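Local coordinates for protein dipicolinate synthase subunit A (Bacillus halodurans, PDB 3D4O) that probably acts as a nicotinamide-nucleotide-dependent subunit of the synthase that makes dipicolinic acid, the calcium-chelating compound of bacterial spores, at residues Q17-R22 against A273-G278; G103-Y108 against R118-L123; I135-G140 against P266-I271; A232-H237 against R258-L263. All coordinates share one frame; numbering follows the deposited sequence.

The four contacts trace how two Rossmann-like domains are built and then joined. Contact 2 joins parts of a beta-alpha-beta unit in the N-terminal domain, and contact 4 packs the lead-in to strand 239-242 against the turn that enters edge strand 261-264 of the other sheet; their centres lie 34 Å apart, on opposite sides of the chain's centre. Contact 1 joins the two domains, and contact 3 packs beside it on the C-terminal family's side. Their centres are 13 Å apart, and they touch directly, with Ala-273 CB 3.7 Å from Pro-136 CB. Both also meet the second subunit. Contact 2 comes within about 7 Å, nearest atoms, of contact 1 and of contact 3. Bound 1,2-ethanediol, probably from the crystallisation liquor, lies near Ile-20 and Leu-123.

Contact 1. Residues Q17-R22 against A273-G278; sequences QLEIIR and APKTAG
The carboxylate of Glu-19 meets the other helix with both oxygens: OE1 forms a salt bridge with NE of Arg-279, the residue just beyond 273-278, while OE2 rests on the aliphatic part of Lys-275, 3.6 Å from its CG. The Lys-275 ammonium is a looser electrostatic neighbour, its NZ 5.1 Å from Glu-19 OE2, and probably adds only a general attraction. Two torsions explain the pose. Glu-19 CG stands beside its own backbone N (chi1 -64°), which sets it 3.6 Å from Lys-275 O, and the bend at chi2 (-54°) then turns the carboxylate along Lys-275. Lys-275, by contrast, runs extended until it bends at chi3, so its methylenes pass across the glutamate and its amine turns away.

Below this polar layer the backbones approach closely. Glu-19 CB lies 3.5 Å from Gly-278 C, where the lack of a side chain leaves room for the glutamate stem, and Ile-20 CG1 sits 3.8 Å from Gly-278 O. Ile-20 reaches further along the same helix, onto Leu-281 and Leu-285. The outer side of 273-278 faces the second subunit, where Thr-276 OG1 is hydrogen-bonded to Thr-152 N of that chain.

The axes of the short segments approach to 8.0 Å and cross at -51°, consistent with ridges-into-grooves packing over a glycine. It joins helix 15-26, the first helix of the N-terminal Rossmann-like domain, to the C-terminal helix 274-289, an interdomain helix pair in a two-domain dehydrogenase-like fold.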
loop_
_atom_site.group_PDB
_atom_site.type_symbol
_atom_site.label_atom_id
_atom_site.label_comp_id
_atom_site.label_asym_id
_atom_site.label_seq_id
_atom_site.Cartn_x
_atom_site.Cartn_y
_atom_site.Cartn_z
ATOM N N GLN C 17 21.593 -3.492 3.023
ATOM C CA GLN C 17 23.027 -3.796 3.173
ATOM C C GLN C 17 23.856 -3.377 1.968
ATOM O O GLN C 17 25.050 -3.086 2.096
ATOM C CB GLN C 17 23.288 -5.249 3.530
ATOM C CG GLN C 17 23.349 -5.473 5.015
ATOM C CD GLN C 17 22.052 -5.241 5.726
ATOM O OE1 GLN C 17 20.968 -5.534 5.204
ATOM N NE2 GLN C 17 22.150 -4.730 6.947
ATOM N N LEU C 18 23.193 -3.307 0.821
ATOM C CA LEU C 18 23.865 -2.936 -0.423
ATOM C C LEU C 18 24.407 -1.501 -0.305
ATOM O O LEU C 18 25.457 -1.183 -0.861
ATOM C CB LEU C 18 22.943 -3.054 -1.655
ATOM C CG LEU C 18 22.441 -4.459 -2.015
ATOM C CD1 LEU C 18 21.448 -4.388 -3.168
ATOM C CD2 LEU C 18 23.588 -5.373 -2.347
ATOM N N GLU C 19 23.695 -0.666 0.453
ATOM C CA GLU C 19 24.097 0.747 0.633
ATOM C C GLU C 19 25.290 0.818 1.567
ATOM O O GLU C 19 26.193 1.637 1.429
ATOM C CB GLU C 19 22.954 1.584 1.227
ATOM C CG GLU C 19 21.745 1.696 0.361
ATOM C CD GLU C 19 22.053 2.206 -1.018
ATOM O OE1 GLU C 19 22.931 3.100 -1.174
ATOM O OE2 GLU C 19 21.380 1.715 -1.943
ATOM N N ILE C 20 25.269 -0.078 2.526
ATOM C CA ILE C 20 26.341 -0.174 3.526
ATOM C C ILE C 20 27.592 -0.703 2.841
ATOM O O ILE C 20 28.673 -0.152 2.999
ATOM C CB ILE C 20 25.957 -1.100 4.729
ATOM C CG1 ILE C 20 24.687 -0.579 5.427
ATOM C CG2 ILE C 20 27.128 -1.191 5.742
ATOM C CD1 ILE C 20 24.143 -1.504 6.506
ATOM N N ILE C 21 27.424 -1.740 2.030
ATOM C CA ILE C 21 28.577 -2.361 1.347
ATOM C C ILE C 21 29.266 -1.314 0.461
ATOM O O ILE C 21 30.497 -1.195 0.431
ATOM C CB ILE C 21 28.184 -3.569 0.468
ATOM C CG1 ILE C 21 27.656 -4.728 1.319
ATOM C CG2 ILE C 21 29.402 -4.092 -0.316
ATOM C CD1 ILE C 21 26.986 -5.827 0.487
ATOM N N ARG C 22 28.440 -0.528 -0.205
ATOM C CA ARG C 22 28.938 0.474 -1.154
ATOM C C ARG C 22 29.737 1.580 -0.487
ATOM O O ARG C 22 30.824 1.936 -0.931
ATOM C CB ARG C 22 27.791 1.100 -1.963
ATOM N N ALA C 273 11.919 0.779 1.384
ATOM C CA ALA C 273 12.799 1.934 1.155
ATOM C C ALA C 273 14.246 1.570 1.475
ATOM O O ALA C 273 14.906 2.261 2.254
ATOM C CB ALA C 273 12.340 3.116 2.024
ATOM N N PRO C 274 14.743 0.478 0.879
ATOM C CA PRO C 274 16.071 -0.018 1.249
ATOM C C PRO C 274 17.229 0.963 1.008
ATOM O O PRO C 274 18.218 0.937 1.733
ATOM C CB PRO C 274 16.215 -1.289 0.391
ATOM C CG PRO C 274 15.248 -1.105 -0.743
ATOM C CD PRO C 274 14.116 -0.338 -0.174
ATOM N N LYS C 275 17.084 1.818 -0.000
ATOM C CA LYS C 275 18.131 2.785 -0.321
ATOM C C LYS C 275 18.180 3.821 0.801
ATOM O O LYS C 275 19.242 4.081 1.379
ATOM C CB LYS C 275 17.913 3.451 -1.675
ATOM C CG LYS C 275 18.993 4.472 -2.018
ATOM C CD LYS C 275 18.939 5.001 -3.438
ATOM C CE LYS C 275 19.695 4.057 -4.398
ATOM N NZ LYS C 275 19.878 4.636 -5.793
ATOM N N THR C 276 16.997 4.377 1.116
ATOM C CA THR C 276 16.888 5.397 2.167
ATOM C C THR C 276 17.385 4.792 3.490
ATOM O O THR C 276 18.233 5.347 4.146
ATOM C CB THR C 276 15.425 5.931 2.367
ATOM O OG1 THR C 276 14.904 6.449 1.129
ATOM C CG2 THR C 276 15.407 7.063 3.384
ATOM N N ALA C 277 16.860 3.627 3.838
ATOM C CA ALA C 277 17.172 3.006 5.126
ATOM C C ALA C 277 18.632 2.587 5.209
ATOM O O ALA C 277 19.291 2.736 6.233
ATOM C CB ALA C 277 16.250 1.822 5.377
ATOM N N GLY C 278 19.144 2.058 4.113
ATOM C CA GLY C 278 20.515 1.605 4.100
ATOM C C GLY C 278 21.537 2.724 4.224
ATOM O O GLY C 278 22.591 2.559 4.826
#

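Contact 2. Residues G103-Y108 against R118-L123; sequences GISNTY and RTLVKL
Gly-103 and Lys-122 form the tight end of this contact. The carbonyl oxygen of Gly-103 presses against the chain just where strand 119-122 gives out, 3.3 Å from Lys-122 C, and the same oxygen has Lys-122 CB at 3.4 Å. Leu-123 N is equally near but poorly angled, so this is packing and not a bond; the backbone of Gly-103 pairs instead with Met-124. The glycine is buried, as is Leu-123, whose side chain turns to Leu-281, Leu-285 and Leu-288 of the C-terminal helix.

Further along, the two segments diverge and the packing becomes more open. Lys-122 CG stands beside the backbone N (chi1 -69°), and the extended chi2 carries CD to 3.6 Å from Ser-105 CB; the chain bends only beyond that point, at chi3 and chi4. Leu-120 approaches the same serine with a single methyl, CD2, 3.7 Å from Ser-105 OG. That hydroxyl donates to Asn-106 O over 3.3 Å, lying in the carbonyl plane and using a lone pair of the oxygen. These three side chains are partly exposed; Leu-120 also packs on Asn-110 and Met-113 of helix 107-116, and Lys-122 on Asn-110.

Asn-106 N-caps that helix through its OD1, bonded to Leu-109 N. The loop thus turns from the end of strand 99-102 into helix 107-116, and the chain returns along the neighbouring parallel strand: a beta-alpha-beta crossover at the edge of the N-terminal Rossmann-like sheet.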
loop_
_atom_site.group_PDB
_atom_site.type_symbol
_atom_site.label_atom_id
_atom_site.label_comp_id
_atom_site.label_asym_id
_atom_site.label_seq_id
_atom_site.Cartn_x
_atom_site.Cartn_y
_atom_site.Cartn_z
ATOM N N GLY C 103 20.923 -4.431 14.506
ATOM C CA GLY C 103 19.781 -3.511 14.616
ATOM C C GLY C 103 19.281 -3.780 16.023
ATOM O O GLY C 103 19.337 -2.927 16.931
ATOM N N ILE C 104 18.859 -5.024 16.186
ATOM C CA ILE C 104 18.375 -5.556 17.460
ATOM C C ILE C 104 19.164 -6.777 17.829
ATOM O O ILE C 104 20.021 -7.247 17.089
ATOM C CB ILE C 104 16.862 -5.955 17.430
ATOM C CG1 ILE C 104 16.591 -7.145 16.509
ATOM C CG2 ILE C 104 15.967 -4.785 16.999
ATOM C CD1 ILE C 104 15.091 -7.303 16.152
ATOM N N SER C 105 18.858 -7.295 18.999
ATOM C CA SER C 105 19.486 -8.534 19.461
ATOM C C SER C 105 18.429 -9.477 20.002
ATOM O O SER C 105 17.227 -9.298 19.797
ATOM C CB SER C 105 20.530 -8.275 20.549
ATOM O OG SER C 105 21.300 -9.450 20.840
ATOM N N ASN C 106 18.927 -10.508 20.655
ATOM C CA ASN C 106 18.088 -11.483 21.333
ATOM C C ASN C 106 18.901 -12.210 22.378
ATOM O O ASN C 106 20.075 -11.918 22.582
ATOM C CB ASN C 106 17.426 -12.472 20.382
ATOM C CG ASN C 106 18.409 -13.301 19.622
ATOM O OD1 ASN C 106 19.602 -13.317 19.916
ATOM N ND2 ASN C 106 17.915 -14.009 18.626
ATOM N N THR C 107 18.282 -13.194 22.998
ATOM C CA THR C 107 18.922 -13.893 24.100
ATOM C C THR C 107 20.159 -14.636 23.619
ATOM O O THR C 107 21.224 -14.566 24.237
ATOM C CB THR C 107 17.928 -14.831 24.823
ATOM O OG1 THR C 107 17.364 -15.740 23.877
ATOM C CG2 THR C 107 16.786 -14.026 25.449
ATOM N N TYR C 108 20.022 -15.308 22.483
ATOM C CA TYR C 108 21.138 -16.088 21.917
ATOM C C TYR C 108 22.317 -15.212 21.621
ATOM O O TYR C 108 23.449 -15.504 21.988
ATOM C CB TYR C 108 20.769 -16.751 20.592
ATOM C CG TYR C 108 21.958 -17.405 19.887
ATOM C CD1 TYR C 108 22.752 -16.696 18.990
ATOM C CD2 TYR C 108 22.270 -18.740 20.102
ATOM C CE1 TYR C 108 23.836 -17.309 18.348
ATOM C CE2 TYR C 108 23.338 -19.342 19.472
ATOM C CZ TYR C 108 24.111 -18.631 18.594
ATOM O OH TYR C 108 25.174 -19.262 17.980
ATOM N N ARG C 118 32.667 -9.637 24.020
ATOM C CA ARG C 118 32.700 -8.703 22.880
ATOM C C ARG C 118 31.576 -7.687 22.973
ATOM O O ARG C 118 30.476 -7.979 23.450
ATOM C CB ARG C 118 32.615 -9.443 21.539
ATOM C CG ARG C 118 33.834 -10.286 21.219
ATOM C CD ARG C 118 35.049 -9.412 20.959
ATOM N NE ARG C 118 36.261 -10.199 20.742
ATOM C CZ ARG C 118 36.956 -10.768 21.719
ATOM N NH1 ARG C 118 36.534 -10.677 22.971
ATOM N NH2 ARG C 118 38.053 -11.455 21.448
ATOM N N THR C 119 31.891 -6.477 22.533
ATOM C CA THR C 119 30.931 -5.365 22.562
ATOM C C THR C 119 29.926 -5.516 21.450
ATOM O O THR C 119 30.256 -5.878 20.331
ATOM C CB THR C 119 31.635 -4.001 22.461
ATOM O OG1 THR C 119 32.434 -3.800 23.639
ATOM C CG2 THR C 119 30.622 -2.865 22.342
ATOM N N LEU C 120 28.682 -5.233 21.797
ATOM C CA LEU C 120 27.572 -5.285 20.860
ATOM C C LEU C 120 26.839 -3.968 20.807
ATOM O O LEU C 120 26.407 -3.425 21.824
ATOM C CB LEU C 120 26.588 -6.377 21.267
ATOM C CG LEU C 120 25.300 -6.526 20.472
ATOM C CD1 LEU C 120 25.568 -7.005 19.043
ATOM C CD2 LEU C 120 24.394 -7.488 21.216
ATOM N N VAL C 121 26.715 -3.472 19.584
ATOM C CA VAL C 121 25.989 -2.256 19.299
ATOM C C VAL C 121 24.706 -2.573 18.544
ATOM O O VAL C 121 24.702 -3.090 17.443
ATOM C CB VAL C 121 26.849 -1.270 18.503
ATOM C CG1 VAL C 121 26.024 -0.049 18.126
ATOM C CG2 VAL C 121 28.057 -0.870 19.314
ATOM N N LYS C 122 23.610 -2.244 19.192
ATOM C CA LYS C 122 22.286 -2.424 18.650
ATOM C C LYS C 122 21.841 -1.068 18.142
ATOM O O LYS C 122 21.396 -0.210 18.921
ATOM C CB LYS C 122 21.332 -2.934 19.735
ATOM C CG LYS C 122 21.604 -4.366 20.187
ATOM C CD LYS C 122 20.753 -4.740 21.387
ATOM C CE LYS C 122 21.392 -4.327 22.718
ATOM N NZ LYS C 122 22.592 -5.153 23.069
ATOM N N LEU C 123 21.961 -0.889 16.832
ATOM C CA LEU C 123 21.687 0.401 16.206
ATOM C C LEU C 123 20.284 0.901 16.442
ATOM O O LEU C 123 20.048 2.124 16.449
ATOM C CB LEU C 123 21.995 0.388 14.692
ATOM C CG LEU C 123 23.490 0.167 14.359
ATOM C CD1 LEU C 123 23.710 0.127 12.840
ATOM C CD2 LEU C 123 24.419 1.223 15.033
#

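Contact 3. Residues I135-G140 against P266-I271; sequences IPTAEG and PGLPGI
Pro-136 and Pro-269 lead the apolar packing. Their side chains cross at about a right angle, Pro-136 CG lying 3.8 Å from Pro-269 CB. One ring belongs to the long helix 127-148, which is kinked at Pro-136 because the proline nitrogen has no bond to the turn before; the other occupies the first turn of the short helix 268-272. Next to them Leu-268 spreads both methyls over the backbone of the long helix: CD1 is 3.6 Å from Thr-137 O, and CD2 is 4.1 Å from Gly-140 CA. With only hydrogens on its alpha carbon, Gly-140 offers a shallow seat for the leucine.

Polar atoms meet carbon here. Thr-137 OG1 lies 3.2 Å from Pro-269 CG, and the hydroxyl is hydrogen-bonded to Asn-133 O, one turn back. That direction follows from chi1 of -63°, which puts OG1 beside the threonine's own backbone N. Thr-137 O, covered by the leucine methyl, is bonded to Thr-141 OG1.

Surrounding elements pack round the contact. Leu-243 and Met-144 also pack on Leu-268, Ala-138 faces helix 165-176, and Glu-139 accepts bonds from Ile-153 N and His-154 N of the second subunit. Helix 268-272, following strand 261-264 and preceding helix 274-289, is laid against the flank of helix 127-148.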
loop_
_atom_site.group_PDB
_atom_site.type_symbol
_atom_site.label_atom_id
_atom_site.label_comp_id
_atom_site.label_asym_id
_atom_site.label_seq_id
_atom_site.Cartn_x
_atom_site.Cartn_y
_atom_site.Cartn_z
ATOM N N ILE C 135 9.939 5.934 9.627
ATOM C CA ILE C 135 9.329 6.552 8.426
ATOM C C ILE C 135 9.057 5.482 7.339
ATOM O O ILE C 135 7.913 5.266 6.935
ATOM C CB ILE C 135 10.131 7.737 7.899
ATOM C CG1 ILE C 135 10.158 8.831 8.975
ATOM C CG2 ILE C 135 9.495 8.296 6.629
ATOM C CD1 ILE C 135 11.056 9.997 8.654
ATOM N N PRO C 136 10.097 4.787 6.873
ATOM C CA PRO C 136 9.742 3.745 5.933
ATOM C C PRO C 136 8.894 2.620 6.548
ATOM O O PRO C 136 8.142 1.957 5.838
ATOM C CB PRO C 136 11.105 3.197 5.461
ATOM C CG PRO C 136 12.086 3.576 6.608
ATOM C CD PRO C 136 11.545 4.930 7.054
ATOM N N THR C 137 9.035 2.373 7.846
ATOM C CA THR C 137 8.229 1.335 8.484
ATOM C C THR C 137 6.740 1.679 8.342
ATOM O O THR C 137 5.931 0.807 8.008
ATOM C CB THR C 137 8.574 1.111 9.961
ATOM O OG1 THR C 137 9.928 0.645 10.074
ATOM C CG2 THR C 137 7.651 0.073 10.555
ATOM N N ALA C 138 6.415 2.962 8.539
ATOM C CA ALA C 138 5.002 3.486 8.429
ATOM C C ALA C 138 4.519 3.383 7.016
ATOM O O ALA C 138 3.378 3.012 6.762
ATOM C CB ALA C 138 4.885 4.910 8.883
ATOM N N GLU C 139 5.417 3.705 6.101
ATOM C CA GLU C 139 5.113 3.624 4.684
ATOM C C GLU C 139 4.752 2.220 4.322
ATOM O O GLU C 139 3.766 1.979 3.649
ATOM C CB GLU C 139 6.246 4.144 3.790
ATOM C CG GLU C 139 6.291 5.668 3.856
ATOM C CD GLU C 139 7.222 6.339 2.873
ATOM O OE1 GLU C 139 7.629 5.732 1.834
ATOM O OE2 GLU C 139 7.497 7.545 3.092
ATOM N N GLY C 140 5.539 1.282 4.805
ATOM C CA GLY C 140 5.275 -0.120 4.528
ATOM C C GLY C 140 3.979 -0.587 5.166
ATOM O O GLY C 140 3.253 -1.385 4.601
ATOM N N PRO C 266 8.052 -7.927 10.043
ATOM C CA PRO C 266 9.330 -7.227 10.177
ATOM C C PRO C 266 9.970 -6.891 8.855
ATOM O O PRO C 266 9.534 -7.349 7.816
ATOM C CB PRO C 266 10.207 -8.264 10.871
ATOM C CG PRO C 266 9.709 -9.585 10.302
ATOM C CD PRO C 266 8.205 -9.392 10.120
ATOM N N GLY C 267 11.000 -6.061 8.933
ATOM C CA GLY C 267 11.847 -5.739 7.796
ATOM C C GLY C 267 11.251 -4.833 6.744
ATOM O O GLY C 267 11.803 -4.710 5.660
ATOM N N LEU C 268 10.152 -4.170 7.088
ATOM C CA LEU C 268 9.465 -3.275 6.117
ATOM C C LEU C 268 10.385 -2.239 5.455
ATOM O O LEU C 268 10.258 -1.985 4.266
ATOM C CB LEU C 268 8.228 -2.587 6.726
ATOM C CG LEU C 268 7.010 -3.501 6.892
ATOM C CD1 LEU C 268 5.898 -2.818 7.667
ATOM C CD2 LEU C 268 6.508 -3.920 5.528
ATOM N N PRO C 269 11.298 -1.607 6.224
ATOM C CA PRO C 269 12.197 -0.626 5.576
ATOM C C PRO C 269 13.084 -1.239 4.493
ATOM O O PRO C 269 13.382 -0.608 3.477
ATOM C CB PRO C 269 13.027 -0.093 6.760
ATOM C CG PRO C 269 12.076 -0.231 7.932
ATOM C CD PRO C 269 11.456 -1.588 7.688
ATOM N N GLY C 270 13.440 -2.502 4.678
ATOM C CA GLY C 270 14.294 -3.197 3.710
ATOM C C GLY C 270 13.481 -3.555 2.483
ATOM O O GLY C 270 13.981 -3.734 1.388
ATOM N N ILE C 271 12.186 -3.647 2.684
ATOM C CA ILE C 271 11.268 -4.017 1.583
ATOM C C ILE C 271 10.799 -2.785 0.800
ATOM O O ILE C 271 10.736 -2.802 -0.427
ATOM C CB ILE C 271 10.045 -4.765 2.122
ATOM C CG1 ILE C 271 10.461 -6.169 2.530
ATOM C CG2 ILE C 271 8.934 -4.814 1.085
ATOM C CD1 ILE C 271 9.516 -6.835 3.569
#

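Contact 4. Residues A232-H237 against R258-L263; sequences AEMPSH and RGIKAL
Hydrogen bonding across this contact centres on the Arg-258 guanidinium. NH1 is hydrogen-bonded to Leu-231 O, its stronger partner just before the segment, and gives a weak bond to Met-234 O across the contact, 2.9 Å long but bent to 129° at the hydrogen; it thus meets carbonyls at and just after the end of helix 228-233. With chi1 at 76°, CG sits between the backbone N and the carbonyl carbon, and bends at chi2 and chi3 carry the group across to the other segment. NH2 passes 3.5 Å from Ser-236 CA.

Gly-259, at positive phi, is the C-prime residue of a Schellman motif that closes helix 252-257; Ile-260 N bonds back to Ala-255 O. From there the chain enters strand 261-264, the edge strand of the second Rossmann-like sheet, beside strand 239-242.

Apolar contact pairs Ile-260 CG2 with CE of Met-234, a selenomethionine, at a tight 3.4 Å. Separately, Ile-260 CD1 lies 3.7 Å above the plane of the Arg-258 guanidinium, over its centre.

Water completes the polar links. Water 1 donates to Ser-236 O (2.8 Å) and accepts from Lys-261 N, while water 2 joins Ser-236 OG, 2.7 Å away, to Gly-259 O.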
loop_
_atom_site.group_PDB
_atom_site.type_symbol
_atom_site.label_atom_id
_atom_site.label_comp_id
_atom_site.label_asym_id
_atom_site.label_seq_id
_atom_site.Cartn_x
_atom_site.Cartn_y
_atom_site.Cartn_z
ATOM N N ALA C 232 -11.470 -11.616 20.421
ATOM C CA ALA C 232 -12.837 -12.142 20.418
ATOM C C ALA C 232 -13.913 -11.060 20.198
ATOM O O ALA C 232 -14.996 -11.333 19.671
ATOM C CB ALA C 232 -13.122 -12.903 21.705
ATOM N N GLU C 233 -13.589 -9.837 20.575
ATOM C CA GLU C 233 -14.536 -8.704 20.461
ATOM C C GLU C 233 -14.390 -7.909 19.182
ATOM O O GLU C 233 -15.202 -7.046 18.856
ATOM C CB GLU C 233 -14.386 -7.772 21.674
ATOM C CG GLU C 233 -15.175 -8.297 22.885
ATOM C CD GLU C 233 -16.673 -8.235 22.623
ATOM O OE1 GLU C 233 -17.151 -7.158 22.195
ATOM O OE2 GLU C 233 -17.366 -9.263 22.812
HETATM N N MSE C 234 -13.345 -8.213 18.444
HETATM C CA MSE C 234 -13.059 -7.475 17.192
HETATM C C MSE C 234 -13.955 -7.886 16.056
HETATM O O MSE C 234 -14.485 -8.974 16.066
HETATM C CB MSE C 234 -11.610 -7.685 16.746
HETATM C CG MSE C 234 -10.644 -6.843 17.513
HETATM SE SE MSE C 234 -8.784 -7.233 17.062
HETATM C CE MSE C 234 -8.987 -8.107 15.378
ATOM N N PRO C 235 -14.146 -6.993 15.081
ATOM C CA PRO C 235 -14.898 -7.391 13.908
ATOM C C PRO C 235 -14.151 -8.493 13.191
ATOM O O PRO C 235 -12.919 -8.532 13.188
ATOM C CB PRO C 235 -14.893 -6.117 13.038
ATOM C CG PRO C 235 -14.637 -5.009 13.976
ATOM C CD PRO C 235 -13.721 -5.584 15.007
ATOM N N SER C 236 -14.925 -9.362 12.572
ATOM C CA SER C 236 -14.419 -10.506 11.816
ATOM C C SER C 236 -13.488 -10.164 10.661
ATOM O O SER C 236 -12.669 -10.953 10.249
ATOM C CB SER C 236 -15.621 -11.288 11.263
ATOM O OG SER C 236 -15.186 -12.312 10.404
ATOM N N HIS C 237 -13.616 -8.958 10.150
ATOM C CA HIS C 237 -12.825 -8.528 8.986
ATOM C C HIS C 237 -11.578 -7.750 9.385
ATOM O O HIS C 237 -10.822 -7.309 8.534
ATOM C CB HIS C 237 -13.670 -7.631 8.093
ATOM C CG HIS C 237 -14.017 -6.330 8.738
ATOM N ND1 HIS C 237 -15.203 -6.122 9.407
ATOM C CD2 HIS C 237 -13.298 -5.184 8.871
ATOM C CE1 HIS C 237 -15.211 -4.895 9.902
ATOM N NE2 HIS C 237 -14.058 -4.311 9.609
ATOM N N ARG C 258 -10.112 -17.816 15.172
ATOM C CA ARG C 258 -11.388 -17.121 14.988
ATOM C C ARG C 258 -11.460 -16.394 13.653
ATOM O O ARG C 258 -12.355 -15.585 13.407
ATOM C CB ARG C 258 -11.726 -16.176 16.149
ATOM C CG ARG C 258 -10.977 -14.891 16.171
ATOM C CD ARG C 258 -11.922 -13.777 16.561
ATOM N NE ARG C 258 -12.979 -13.607 15.552
ATOM C CZ ARG C 258 -13.915 -12.660 15.580
ATOM N NH1 ARG C 258 -13.946 -11.781 16.563
ATOM N NH2 ARG C 258 -14.822 -12.596 14.615
ATOM N N GLY C 259 -10.507 -16.708 12.797
ATOM C CA GLY C 259 -10.469 -16.162 11.448
ATOM C C GLY C 259 -10.124 -14.694 11.298
ATOM O O GLY C 259 -10.509 -14.045 10.323
ATOM N N ILE C 260 -9.434 -14.145 12.283
ATOM C CA ILE C 260 -8.938 -12.778 12.159
ATOM C C ILE C 260 -7.579 -12.872 11.469
ATOM O O ILE C 260 -6.734 -13.651 11.882
ATOM C CB ILE C 260 -8.732 -12.074 13.512
ATOM C CG1 ILE C 260 -10.042 -11.944 14.284
ATOM C CG2 ILE C 260 -8.122 -10.700 13.290
ATOM C CD1 ILE C 260 -11.018 -10.978 13.695
ATOM N N LYS C 261 -7.407 -12.123 10.389
ATOM C CA LYS C 261 -6.116 -12.056 9.668
ATOM C C LYS C 261 -5.129 -11.177 10.434
ATOM O O LYS C 261 -5.310 -9.968 10.585
ATOM C CB LYS C 261 -6.292 -11.486 8.256
ATOM C CG LYS C 261 -5.011 -11.479 7.430
ATOM C CD LYS C 261 -5.304 -11.147 5.970
ATOM C CE LYS C 261 -4.067 -11.338 5.066
ATOM N NZ LYS C 261 -4.369 -11.144 3.616
ATOM N N ALA C 262 -4.085 -11.818 10.918
ATOM C CA ALA C 262 -3.045 -11.167 11.705
ATOM C C ALA C 262 -1.671 -11.566 11.192
ATOM O O ALA C 262 -1.392 -12.734 11.014
ATOM C CB ALA C 262 -3.203 -11.553 13.169
ATOM N N LEU C 263 -0.825 -10.573 10.966
ATOM C CA LEU C 263 0.526 -10.795 10.452
ATOM C C LEU C 263 1.618 -10.120 11.292
ATOM O O LEU C 263 1.466 -8.978 11.746
ATOM C CB LEU C 263 0.631 -10.269 9.006
ATOM C CG LEU C 263 -0.308 -10.777 7.902
ATOM C CD1 LEU C 263 -0.057 -10.008 6.632
ATOM C CD2 LEU C 263 -0.102 -12.252 7.648
HETATM O O HOH W 1 -9.991 -10.581 9.483
HETATM O O HOH W 2 -13.236 -14.198 10.463
#